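Long-range contacts in glycinin A3B4 subunit (Glycine max, PDB 2D5F), which probably serves as a seed storage protein, an 11S globulin whose bicupin subunits assemble into hexamers: residues N55-P60 against Q236-E241; G76-A81 against D121-P126. All blocks are in the same frame, centred on the assembly; numbering follows the deposited sequence.

Contact 1 and contact 2 both belong to the N-terminal cupin barrel and share its curled antiparallel sheet, to which strands 56-62, 75-80 and 237-239 all contribute. Their centres are 15 Å apart and their nearest atoms about 7 Å apart, so they do not touch. In chain order both segments of contact 2 fall between the two halves of contact 1: strands 75-80 and 121-125 come after 56-62 and well before 237-239. Contact 1 widens the sheet by pairing a late strand with an early one, whereas contact 2 spans the barrel interior from that sheet to the opposing one. Strand 131-135 lies between strands 56-62 and 75-80, and its Thr133 and Tyr131 help hold the carbonate bound by His58.

Contact 1 (N55-P60 against Q236-E241); sequences NGLHLP and QIVTVE. With CO3 (carbonate ion), chain E.
The imidazole of His58 meets Gln236 with its edge: the backbone O of Gln236 lies near the ring plane, 3.5 Å from CD2. Ile237 comes to the same carbon obliquely with CG1. On the ring's far side, also at the edge, ND1 donates to O1 of a carbonate ion over 2.7 Å with an N-H...O angle of 163°. Tyr164 OH bonds NE2, so both ring nitrogens are engaged and the ring's rotation is fixed. With CG anti to the backbone N (chi1 -174°), the ring reaches the carbonate, whose site Arg50, Tyr131 and Thr133 complete; the ion probably comes from the crystallisation liquor. Strands 56-60 and 237-239 run antiparallel here, adding a late strand to the curled sheet of the first cupin barrel. Leu57 and Val238 form the hydrogen-bonded pair, Leu57 N to Val238 O at 2.7 Å and Val238 N to Leu57 O at 2.9 Å. Beyond them, Val240 N donates to Asn55 O and Leu59 N to Gln236 O. On the face opposite His58 and Ile237, Leu57 and Val238 lie side by side; Val240 CG2 approaches Leu57 CB at 3.7 Å, and Leu59 CD2 meets Val238 CG2 at 4.0 Å, the two side chains at about a right angle. Asn469 of the second subunit packs on Leu57 and Val240, and its neighbour Ser470 on Leu59.

Contact 2 (G76-A81 against D121-P126); sequences GAIGFA and DVLVIP
Ile125 CD1 is the methyl on which two side chains of the facing strand converge: Ile78 CD1 and Phe80 CE2 each lie 3.6 Å from it. The Phe80 ring meets this methyl obliquely, and Phe80 CE2 also touches Pro126 CD at 3.8 Å, with the ring and the proline at about a right angle. Phe80 CZ lies 3.6 Å from the backbone O of Val124. Toward the start of strand 121-125, Ile78 CD1 makes a looser contact with Leu123 CD1, at 4.3 Å. Ile78 reaches the other sheet because CG1 is anti to the backbone N and the chain continues straight (chi1 176°, chi2 171°). The strands run nearly parallel, 19° apart, but their axes stay 9.8 Å from each other: they belong to the two facing sheets of the cupin barrel and meet through side chains. Tyr131 of strand 131-135 packs on Ile78, Phe80 and Ile125, while Arg115 touches Ile78 and Phe80. Phe117 and His332 pack on Leu123. Across the interface the touching side chains are all hydrocarbon and buried, so dispersion and exclusion of water probably hold the sheets together here; Val124 O, buried with no hydrogen-bond partner in the model, probably carries a desolvation cost.

Contact 1 (N55-P60 against Q236-E241)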
# COMPACT_ATOMS: atom_id res chain seq x y z
N ASN B 55 0.87 10.55 43.32
CA ASN B 55 1.33 9.17 43.45
C ASN B 55 0.27 8.19 42.96
O ASN B 55 0.32 7.00 43.29
CB ASN B 55 1.68 8.85 44.91
CG ASN B 55 2.98 9.49 45.36
OD1 ASN B 55 3.46 9.21 46.46
ND2 ASN B 55 3.55 10.36 44.53
N GLY B 56 -0.68 8.68 42.17
CA GLY B 56 -1.74 7.81 41.67
C GLY B 56 -1.30 6.88 40.55
O GLY B 56 -0.63 7.31 39.61
N LEU B 57 -1.67 5.61 40.66
CA LEU B 57 -1.33 4.61 39.67
C LEU B 57 -2.58 3.93 39.12
O LEU B 57 -3.33 3.29 39.86
CB LEU B 57 -0.40 3.55 40.28
CG LEU B 57 -0.13 2.28 39.47
CD1 LEU B 57 0.71 2.60 38.23
CD2 LEU B 57 0.61 1.27 40.34
N HIS B 58 -2.80 4.08 37.82
CA HIS B 58 -3.94 3.46 37.18
C HIS B 58 -3.50 2.04 36.82
O HIS B 58 -2.65 1.86 35.95
CB HIS B 58 -4.32 4.25 35.92
CG HIS B 58 -5.57 3.76 35.25
ND1 HIS B 58 -6.01 4.26 34.05
CD2 HIS B 58 -6.48 2.83 35.63
CE1 HIS B 58 -7.14 3.66 33.72
NE2 HIS B 58 -7.45 2.79 34.66
N LEU B 59 -4.08 1.06 37.49
CA LEU B 59 -3.73 -0.34 37.27
C LEU B 59 -3.86 -0.78 35.81
O LEU B 59 -4.78 -0.36 35.09
CB LEU B 59 -4.57 -1.24 38.17
CG LEU B 59 -4.47 -0.92 39.67
CD1 LEU B 59 -5.25 -1.95 40.48
CD2 LEU B 59 -3.01 -0.91 40.10
N PRO B 60 -2.95 -1.64 35.35
CA PRO B 60 -2.95 -2.14 33.97
C PRO B 60 -4.27 -2.72 33.46
O PRO B 60 -4.92 -3.53 34.13
CB PRO B 60 -1.81 -3.17 33.96
CG PRO B 60 -1.76 -3.63 35.39
CD PRO B 60 -1.94 -2.35 36.17
N GLN B 236 -9.61 0.37 40.87
CA GLN B 236 -8.71 0.55 39.71
C GLN B 236 -7.60 1.61 39.72
O GLN B 236 -6.69 1.55 38.89
CB GLN B 236 -9.54 0.71 38.43
CG GLN B 236 -10.63 1.74 38.53
CD GLN B 236 -11.99 1.12 38.77
OE1 GLN B 236 -12.81 1.02 37.85
NE2 GLN B 236 -12.24 0.69 40.00
N ILE B 237 -7.68 2.59 40.60
CA ILE B 237 -6.63 3.60 40.68
C ILE B 237 -6.16 3.60 42.13
O ILE B 237 -6.92 3.92 43.05
CB ILE B 237 -7.12 5.01 40.30
CG1 ILE B 237 -7.59 5.03 38.84
CG2 ILE B 237 -6.00 6.02 40.48
CD1 ILE B 237 -8.03 6.40 38.36
N VAL B 238 -4.90 3.23 42.34
CA VAL B 238 -4.34 3.16 43.67
C VAL B 238 -3.29 4.23 43.96
O VAL B 238 -2.75 4.86 43.05
CB VAL B 238 -3.71 1.79 43.90
CG1 VAL B 238 -4.71 0.69 43.56
CG2 VAL B 238 -2.44 1.65 43.06
N THR B 239 -3.01 4.42 45.25
CA THR B 239 -2.01 5.38 45.67
C THR B 239 -0.75 4.60 46.00
O THR B 239 -0.79 3.65 46.80
CB THR B 239 -2.45 6.16 46.92
OG1 THR B 239 -3.62 6.92 46.61
CG2 THR B 239 -1.34 7.10 47.37
N VAL B 240 0.37 4.97 45.39
CA VAL B 240 1.64 4.30 45.63
C VAL B 240 2.34 5.04 46.76
O VAL B 240 2.89 6.13 46.56
CB VAL B 240 2.54 4.30 44.37
CG1 VAL B 240 3.83 3.54 44.65
CG2 VAL B 240 1.79 3.69 43.20
N GLU B 241 2.31 4.45 47.96
CA GLU B 241 2.93 5.06 49.12
C GLU B 241 4.44 5.06 48.95
O GLU B 241 5.04 4.02 48.68
CB GLU B 241 2.55 4.31 50.39
CG GLU B 241 2.79 5.10 51.67
CD GLU B 241 2.67 4.26 52.92
OE1 GLU B 241 1.66 3.54 53.07
OE2 GLU B 241 3.59 4.32 53.77
C CO3 E . -5.36 7.00 32.11
O1 CO3 E . -4.75 6.39 33.04
O2 CO3 E . -6.12 6.33 31.32
O3 CO3 E . -5.21 8.27 31.97

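Contact 2 (G76-A81 against D121-P126)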
# COMPACT_ATOMS: atom_id res chain seq x y z
N GLY B 76 2.96 12.76 33.95
CA GLY B 76 3.15 11.41 34.40
C GLY B 76 3.84 10.54 33.38
O GLY B 76 4.49 11.02 32.45
N ALA B 77 3.68 9.23 33.55
CA ALA B 77 4.29 8.28 32.66
C ALA B 77 3.29 7.19 32.33
O ALA B 77 2.46 6.83 33.16
CB ALA B 77 5.52 7.67 33.32
N ILE B 78 3.37 6.68 31.11
CA ILE B 78 2.49 5.61 30.68
C ILE B 78 3.37 4.50 30.14
O ILE B 78 4.38 4.75 29.48
CB ILE B 78 1.52 6.09 29.58
CG1 ILE B 78 0.68 4.91 29.08
CG2 ILE B 78 2.32 6.73 28.43
CD1 ILE B 78 -0.45 5.30 28.13
N GLY B 79 2.99 3.26 30.43
CA GLY B 79 3.75 2.13 29.94
C GLY B 79 2.81 1.12 29.30
O GLY B 79 1.72 0.88 29.82
N PHE B 80 3.22 0.56 28.17
CA PHE B 80 2.41 -0.43 27.49
C PHE B 80 3.09 -1.79 27.55
O PHE B 80 4.28 -1.88 27.83
CB PHE B 80 2.22 -0.08 26.01
CG PHE B 80 1.59 1.25 25.77
CD1 PHE B 80 2.35 2.41 25.81
CD2 PHE B 80 0.24 1.35 25.45
CE1 PHE B 80 1.78 3.64 25.52
CE2 PHE B 80 -0.34 2.57 25.15
CZ PHE B 80 0.43 3.72 25.19
N ALA B 81 2.32 -2.83 27.28
CA ALA B 81 2.86 -4.19 27.24
C ALA B 81 2.63 -4.74 25.83
O ALA B 81 1.60 -5.36 25.57
CB ALA B 81 2.16 -5.08 28.29
N ASP B 121 -0.52 17.00 25.85
CA ASP B 121 -0.14 15.81 25.08
C ASP B 121 -1.34 14.90 24.82
O ASP B 121 -2.27 14.83 25.61
CB ASP B 121 0.90 14.97 25.83
CG ASP B 121 2.30 15.56 25.76
OD1 ASP B 121 3.18 15.00 26.44
OD2 ASP B 121 2.52 16.56 25.05
N VAL B 122 -1.28 14.22 23.68
CA VAL B 122 -2.31 13.27 23.30
C VAL B 122 -1.63 11.91 23.39
O VAL B 122 -0.47 11.77 22.98
CB VAL B 122 -2.80 13.50 21.86
CG1 VAL B 122 -3.61 12.29 21.38
CG2 VAL B 122 -3.65 14.75 21.81
N LEU B 123 -2.34 10.93 23.93
CA LEU B 123 -1.81 9.58 24.05
C LEU B 123 -2.76 8.68 23.27
O LEU B 123 -3.96 8.96 23.20
CB LEU B 123 -1.79 9.13 25.52
CG LEU B 123 -1.26 10.09 26.60
CD1 LEU B 123 -1.44 9.46 27.98
CD2 LEU B 123 0.21 10.40 26.35
N VAL B 124 -2.24 7.61 22.70
CA VAL B 124 -3.07 6.68 21.94
C VAL B 124 -2.89 5.28 22.49
O VAL B 124 -1.77 4.80 22.62
CB VAL B 124 -2.68 6.68 20.44
CG1 VAL B 124 -3.56 5.72 19.67
CG2 VAL B 124 -2.78 8.09 19.87
N ILE B 125 -4.00 4.62 22.83
CA ILE B 125 -3.94 3.25 23.34
C ILE B 125 -4.40 2.28 22.25
O ILE B 125 -5.54 2.36 21.80
CB ILE B 125 -4.87 3.03 24.55
CG1 ILE B 125 -4.70 4.15 25.59
CG2 ILE B 125 -4.58 1.66 25.17
CD1 ILE B 125 -3.30 4.30 26.13
N PRO B 126 -3.53 1.35 21.81
CA PRO B 126 -3.92 0.40 20.77
C PRO B 126 -4.92 -0.63 21.30
O PRO B 126 -4.92 -0.95 22.49
CB PRO B 126 -2.60 -0.28 20.39
CG PRO B 126 -1.56 0.74 20.75
CD PRO B 126 -2.08 1.29 22.07